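Local coordinates for pantothenate synthetase (Francisella tularensis subsp. tularensis, PDB 3N8H), which probably joins (R)-pantoate to beta-alanine at the expense of ATP, through a pantoyl-adenylate intermediate, to give pantothenate, at residues S41-A46 with Q82-L87; G150-Q155 with G184-S189. One frame throughout, in Å; residues are numbered along the deposited sequence.

Interaction 1. Residues S41-A46 with Q82-L87; sequences SLIKKA and QILASL. With AMP (adenosine monophosphate), chain D.
A chi1 of -70° sets CG1 of I43 beside the backbone N and leaves CG2 anti to it, and this splits the side chain into two branches that reach different leucines. The longer branch carries CD1 to L84, where it meets CD2 at 3.7 Å. The shorter one sets CG2 against CD1 of L87, 4.0 Å away, with CB of L87 just behind. Both leucines hold CG anti to the carbonyl carbon (chi1 -73° in L87), and each side chain crosses I43 at about a right angle, so the methyls meet individually rather than running alongside. The evidence is of a purely apolar contact, small in extent (178 Å² buried, both sides summed). Its backbones stay well apart, the nearest pair being CA of K44 and CA of L87 at 7.6 Å. The extended chain of K44, an exposed residue, passes L87, bringing CE to 4.2 Å from CD2; this is a loose contact through the aliphatic part of the lysine. Inward, I43 and L84 both rest on V55 of strand 52-57, which shows that helices 37-49 and 77-86 lie on one face of the parallel sheet. One residue before I43, L42 serves the ligand: its CD2 is 3.6 Å from AMP O4', while CD1 lies 3.7 Å from AMP N3, so the two methyls divide between ribose and adenine. Helix 37-49 links the neighbouring strands 26-31 and 52-57, and helix 77-86 comes between strands 52-57 and 91-93 in the chain. The contact is thus helix-to-helix packing between successive beta-alpha-beta crossovers, as in the Rossmann-like nucleotide-binding fold of the HUP clan.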
# COMPACT_ATOMS: atom_id res chain seq x y z
N SER A 41 -28.00 -6.89 3.15
CA SER A 41 -27.79 -7.89 4.19
C SER A 41 -26.54 -7.54 4.95
O SER A 41 -26.48 -7.70 6.17
CB SER A 41 -27.72 -9.30 3.62
OG SER A 41 -26.62 -9.44 2.75
N LEU A 42 -25.52 -7.05 4.24
CA LEU A 42 -24.29 -6.64 4.92
C LEU A 42 -24.57 -5.48 5.88
O LEU A 42 -24.10 -5.45 7.03
CB LEU A 42 -23.20 -6.26 3.93
CG LEU A 42 -22.28 -7.36 3.38
CD1 LEU A 42 -23.06 -8.53 2.80
CD2 LEU A 42 -21.34 -6.80 2.33
N ILE A 43 -25.34 -4.52 5.40
CA ILE A 43 -25.70 -3.37 6.24
C ILE A 43 -26.43 -3.77 7.51
O ILE A 43 -26.12 -3.27 8.59
CB ILE A 43 -26.47 -2.32 5.46
CG1 ILE A 43 -25.51 -1.66 4.46
CG2 ILE A 43 -27.01 -1.23 6.41
CD1 ILE A 43 -26.21 -1.17 3.19
N LYS A 44 -27.38 -4.69 7.37
CA LYS A 44 -28.13 -5.19 8.52
C LYS A 44 -27.23 -5.91 9.52
O LYS A 44 -27.37 -5.75 10.73
CB LYS A 44 -29.26 -6.10 8.04
CG LYS A 44 -30.44 -5.33 7.48
CD LYS A 44 -31.53 -6.27 7.02
CE LYS A 44 -32.82 -5.49 6.79
NZ LYS A 44 -33.80 -6.35 6.04
N LYS A 45 -26.29 -6.70 9.00
CA LYS A 45 -25.34 -7.35 9.87
C LYS A 45 -24.50 -6.33 10.65
O LYS A 45 -24.37 -6.42 11.87
CB LYS A 45 -24.45 -8.29 9.06
CG LYS A 45 -23.54 -9.16 9.91
CD LYS A 45 -24.34 -10.20 10.70
CE LYS A 45 -23.41 -11.02 11.60
NZ LYS A 45 -24.14 -11.69 12.73
N ALA A 46 -23.91 -5.37 9.93
CA ALA A 46 -23.18 -4.28 10.56
C ALA A 46 -24.03 -3.57 11.62
O ALA A 46 -23.55 -3.28 12.73
CB ALA A 46 -22.66 -3.30 9.52
N GLN A 82 -31.92 6.90 -0.48
CA GLN A 82 -33.20 6.49 0.13
C GLN A 82 -33.12 5.13 0.86
O GLN A 82 -33.67 4.97 1.96
CB GLN A 82 -34.32 6.45 -0.91
CG GLN A 82 -34.91 7.80 -1.27
CD GLN A 82 -36.06 7.65 -2.24
OE1 GLN A 82 -36.01 6.80 -3.14
NE2 GLN A 82 -37.12 8.45 -2.06
N ILE A 83 -32.45 4.16 0.23
CA ILE A 83 -32.26 2.85 0.84
C ILE A 83 -31.52 2.94 2.17
O ILE A 83 -31.97 2.40 3.19
CB ILE A 83 -31.50 1.92 -0.10
CG1 ILE A 83 -32.44 1.42 -1.20
CG2 ILE A 83 -30.94 0.73 0.66
CD1 ILE A 83 -31.87 1.52 -2.57
N LEU A 84 -30.39 3.64 2.16
CA LEU A 84 -29.54 3.77 3.33
C LEU A 84 -30.25 4.47 4.47
O LEU A 84 -30.20 4.04 5.63
CB LEU A 84 -28.27 4.51 2.95
CG LEU A 84 -27.39 3.70 1.99
CD1 LEU A 84 -26.24 4.53 1.48
CD2 LEU A 84 -26.88 2.44 2.70
N ALA A 85 -30.91 5.57 4.15
CA ALA A 85 -31.72 6.27 5.14
C ALA A 85 -32.81 5.39 5.80
O ALA A 85 -33.06 5.51 7.00
CB ALA A 85 -32.33 7.53 4.52
N SER A 86 -33.45 4.50 5.03
CA SER A 86 -34.48 3.63 5.62
C SER A 86 -33.87 2.51 6.46
O SER A 86 -34.56 1.83 7.23
CB SER A 86 -35.43 3.06 4.55
OG SER A 86 -34.73 2.28 3.60
N LEU A 87 -32.56 2.30 6.27
CA LEU A 87 -31.80 1.34 7.05
C LEU A 87 -31.14 1.99 8.27
O LEU A 87 -30.38 1.35 9.00
CB LEU A 87 -30.74 0.68 6.16
CG LEU A 87 -31.32 -0.33 5.17
CD1 LEU A 87 -30.29 -0.82 4.16
CD2 LEU A 87 -31.98 -1.51 5.92
P AMP D . -19.89 -4.28 -4.95
O1P AMP D . -20.76 -3.05 -4.66
O2P AMP D . -20.44 -5.26 -5.93
O3P AMP D . -18.47 -3.94 -5.20
O5' AMP D . -20.03 -5.13 -3.57
C5' AMP D . -19.89 -4.53 -2.28
C4' AMP D . -19.90 -5.60 -1.22
O4' AMP D . -21.18 -6.31 -1.26
C3' AMP D . -18.79 -6.66 -1.38
O3' AMP D . -18.36 -7.10 -0.08
C2' AMP D . -19.53 -7.78 -2.08
O2' AMP D . -18.96 -9.08 -1.97
C1' AMP D . -20.91 -7.69 -1.43
N9 AMP D . -21.95 -8.35 -2.22
C8 AMP D . -22.20 -8.15 -3.54
N7 AMP D . -23.21 -8.95 -3.96
C5 AMP D . -23.60 -9.71 -2.91
C6 AMP D . -24.62 -10.76 -2.68
N6 AMP D . -25.40 -11.16 -3.70
N1 AMP D . -24.74 -11.29 -1.45
C2 AMP D . -23.92 -10.89 -0.45
N3 AMP D . -22.98 -9.93 -0.58
C4 AMP D . -22.77 -9.31 -1.77

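Interaction 2. Residues G150-Q155 with G184-S189; sequences GEKDYQ and GLPLSS. With AMP (adenosine monophosphate), chain D; PRO (proline), chain C.
The nearest CA atoms, those of K152 and P186, are 7.9 Å apart, where 150-155 leaves strand 146-150 through a turn and faces the extended run P186-S188. K152 spans the gap. Its CG is anti to the backbone N (chi1 -166°), which sends the chain toward the other loop, and a bend at chi3 (89°) then swings NZ to the polar groups beyond P186. On the way CD packs on P186 CB at 3.7 Å, the lysine crossing the pyrrolidine ring at about a right angle. NZ donates to L187 O at 3.2 Å, from somewhat outside the carbonyl plane, and also to S188 OG, again at 3.2 Å. It lies 3.1 Å from AMP N7 as well, so two atoms of 184-189 and one of the nucleotide lie close to it. L187 O is shared: AMP N6 donates to it at 2.7 Å in a nearly straight bond (169°), and the adenine is thereby read through a main-chain carbonyl that K152 probably helps to position. At the ribose end G150 N bonds to AMP O3' at 2.9 Å and more weakly to AMP O2'. D153 OD2 accepts a very short bond, 2.5 Å, from AMP O2', while OD1 of the same carboxylate faces CD and CG of the bound proline. The carboxylate therefore touches both ligands, one oxygen each; the proline site also includes Q63 and Q156, predicted to bind pantoate. E151 OE1 ties 150-155 to R240 by a salt bridge. Together the two loops clasp both ends of the nucleoside, and G150-D153 and L187-S189 are predicted to bind ATP, consistent with the active site of an enzyme that works through a pantoyl-adenylate.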
# COMPACT_ATOMS: atom_id res chain seq x y z
N GLY A 150 -18.90 -9.56 1.31
CA GLY A 150 -19.70 -10.67 0.84
C GLY A 150 -18.82 -11.83 0.38
O GLY A 150 -17.79 -11.64 -0.28
N GLU A 151 -19.22 -13.04 0.74
CA GLU A 151 -18.53 -14.25 0.29
C GLU A 151 -18.50 -14.40 -1.25
O GLU A 151 -17.60 -15.05 -1.82
CB GLU A 151 -19.21 -15.46 0.92
CG GLU A 151 -18.66 -16.79 0.50
CD GLU A 151 -19.49 -17.92 1.03
OE1 GLU A 151 -20.32 -18.46 0.26
OE2 GLU A 151 -19.34 -18.25 2.22
N LYS A 152 -19.47 -13.80 -1.92
CA LYS A 152 -19.55 -13.94 -3.38
C LYS A 152 -18.25 -13.54 -4.08
O LYS A 152 -17.87 -14.15 -5.08
CB LYS A 152 -20.68 -13.09 -3.94
CG LYS A 152 -21.02 -13.45 -5.38
CD LYS A 152 -22.03 -12.51 -5.97
CE LYS A 152 -21.34 -11.34 -6.59
NZ LYS A 152 -22.27 -10.19 -6.67
N ASP A 153 -17.61 -12.50 -3.58
CA ASP A 153 -16.33 -12.07 -4.12
C ASP A 153 -15.23 -12.72 -3.27
O ASP A 153 -14.57 -12.08 -2.43
CB ASP A 153 -16.27 -10.56 -4.11
CG ASP A 153 -17.38 -9.93 -4.94
OD1 ASP A 153 -17.25 -9.94 -6.18
OD2 ASP A 153 -18.38 -9.45 -4.35
N TYR A 154 -15.08 -14.02 -3.48
CA TYR A 154 -14.26 -14.86 -2.59
C TYR A 154 -12.78 -14.48 -2.54
O TYR A 154 -12.15 -14.42 -1.45
CB TYR A 154 -14.35 -16.33 -3.01
CG TYR A 154 -13.97 -17.28 -1.91
CD1 TYR A 154 -14.88 -17.61 -0.92
CD2 TYR A 154 -12.69 -17.83 -1.86
CE1 TYR A 154 -14.54 -18.49 0.10
CE2 TYR A 154 -12.33 -18.71 -0.83
CZ TYR A 154 -13.27 -19.04 0.14
OH TYR A 154 -12.94 -19.90 1.16
N GLN A 155 -12.21 -14.29 -3.72
CA GLN A 155 -10.79 -13.91 -3.80
C GLN A 155 -10.55 -12.52 -3.18
O GLN A 155 -9.58 -12.31 -2.44
CB GLN A 155 -10.36 -13.93 -5.25
CG GLN A 155 -10.17 -15.34 -5.79
CD GLN A 155 -9.99 -15.32 -7.30
OE1 GLN A 155 -10.95 -15.16 -8.07
NE2 GLN A 155 -8.74 -15.46 -7.74
N GLY A 184 -31.50 -19.01 -7.67
CA GLY A 184 -30.14 -19.24 -7.22
C GLY A 184 -29.17 -18.17 -7.72
O GLY A 184 -28.10 -17.99 -7.16
N LEU A 185 -29.54 -17.47 -8.80
CA LEU A 185 -28.75 -16.35 -9.30
C LEU A 185 -28.40 -15.33 -8.21
O LEU A 185 -29.30 -14.73 -7.61
CB LEU A 185 -29.52 -15.65 -10.45
CG LEU A 185 -28.92 -14.43 -11.13
CD1 LEU A 185 -27.64 -14.80 -11.89
CD2 LEU A 185 -29.95 -13.79 -12.06
N PRO A 186 -27.10 -15.12 -7.97
CA PRO A 186 -26.63 -14.14 -6.99
C PRO A 186 -27.16 -12.75 -7.32
O PRO A 186 -27.23 -12.36 -8.48
CB PRO A 186 -25.11 -14.13 -7.20
CG PRO A 186 -24.79 -15.37 -7.88
CD PRO A 186 -25.98 -15.78 -8.67
N LEU A 187 -27.52 -12.00 -6.29
CA LEU A 187 -27.79 -10.58 -6.48
C LEU A 187 -26.49 -9.84 -6.81
O LEU A 187 -25.43 -10.10 -6.21
CB LEU A 187 -28.47 -10.00 -5.24
CG LEU A 187 -29.82 -10.67 -5.01
CD1 LEU A 187 -30.36 -10.27 -3.66
CD2 LEU A 187 -30.77 -10.29 -6.15
N SER A 188 -26.55 -8.94 -7.80
CA SER A 188 -25.38 -8.16 -8.23
C SER A 188 -25.84 -6.86 -8.90
O SER A 188 -26.86 -6.86 -9.59
CB SER A 188 -24.57 -8.99 -9.23
OG SER A 188 -23.22 -8.57 -9.24
N SER A 189 -25.09 -5.78 -8.73
CA SER A 189 -25.46 -4.48 -9.31
C SER A 189 -25.54 -4.53 -10.83
O SER A 189 -26.44 -3.94 -11.43
CB SER A 189 -24.50 -3.37 -8.86
OG SER A 189 -24.56 -3.19 -7.45
P AMP D . -19.89 -4.28 -4.95
O1P AMP D . -20.76 -3.05 -4.66
O2P AMP D . -20.44 -5.26 -5.93
O3P AMP D . -18.47 -3.94 -5.20
O5' AMP D . -20.03 -5.13 -3.57
C5' AMP D . -19.89 -4.53 -2.28
C4' AMP D . -19.90 -5.60 -1.22
O4' AMP D . -21.18 -6.31 -1.26
C3' AMP D . -18.79 -6.66 -1.38
O3' AMP D . -18.36 -7.10 -0.08
C2' AMP D . -19.53 -7.78 -2.08
O2' AMP D . -18.96 -9.08 -1.97
C1' AMP D . -20.91 -7.69 -1.43
N9 AMP D . -21.95 -8.35 -2.22
C8 AMP D . -22.20 -8.15 -3.54
N7 AMP D . -23.21 -8.95 -3.96
C5 AMP D . -23.60 -9.71 -2.91
C6 AMP D . -24.62 -10.76 -2.68
N6 AMP D . -25.40 -11.16 -3.70
N1 AMP D . -24.74 -11.29 -1.45
C2 AMP D . -23.92 -10.89 -0.45
N3 AMP D . -22.98 -9.93 -0.58
C4 AMP D . -22.77 -9.31 -1.77
N PRO C . -17.51 -5.73 -7.45
CA PRO C . -16.22 -5.11 -7.75
C PRO C . -16.08 -4.86 -9.25
O PRO C . -16.92 -5.33 -10.02
CB PRO C . -15.22 -6.16 -7.28
CG PRO C . -15.92 -6.86 -6.16
CD PRO C . -17.38 -6.87 -6.53

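Overall arrangement
Interactions 1 and 2 have centres about 17 Å apart and follow one another along the chain, yet they meet at the nucleotide, where CD2 of L42 lies 3.8 Å from N of G150. Their roles differ. Interaction 1 is packing of helices on the parallel sheet, and reaches AMP only through L42, on the side of helix 37-49 turned away from 82-87; interaction 2 grips the adenine and ribose directly by hydrogen bonds. H39, the predicted proton donor, belongs to the same helix 37-49, touches S189 and bonds to AMP through NE2. The helix thus connects the apolar packing around I43 with the polar pocket formed by 150-155 and 184-189.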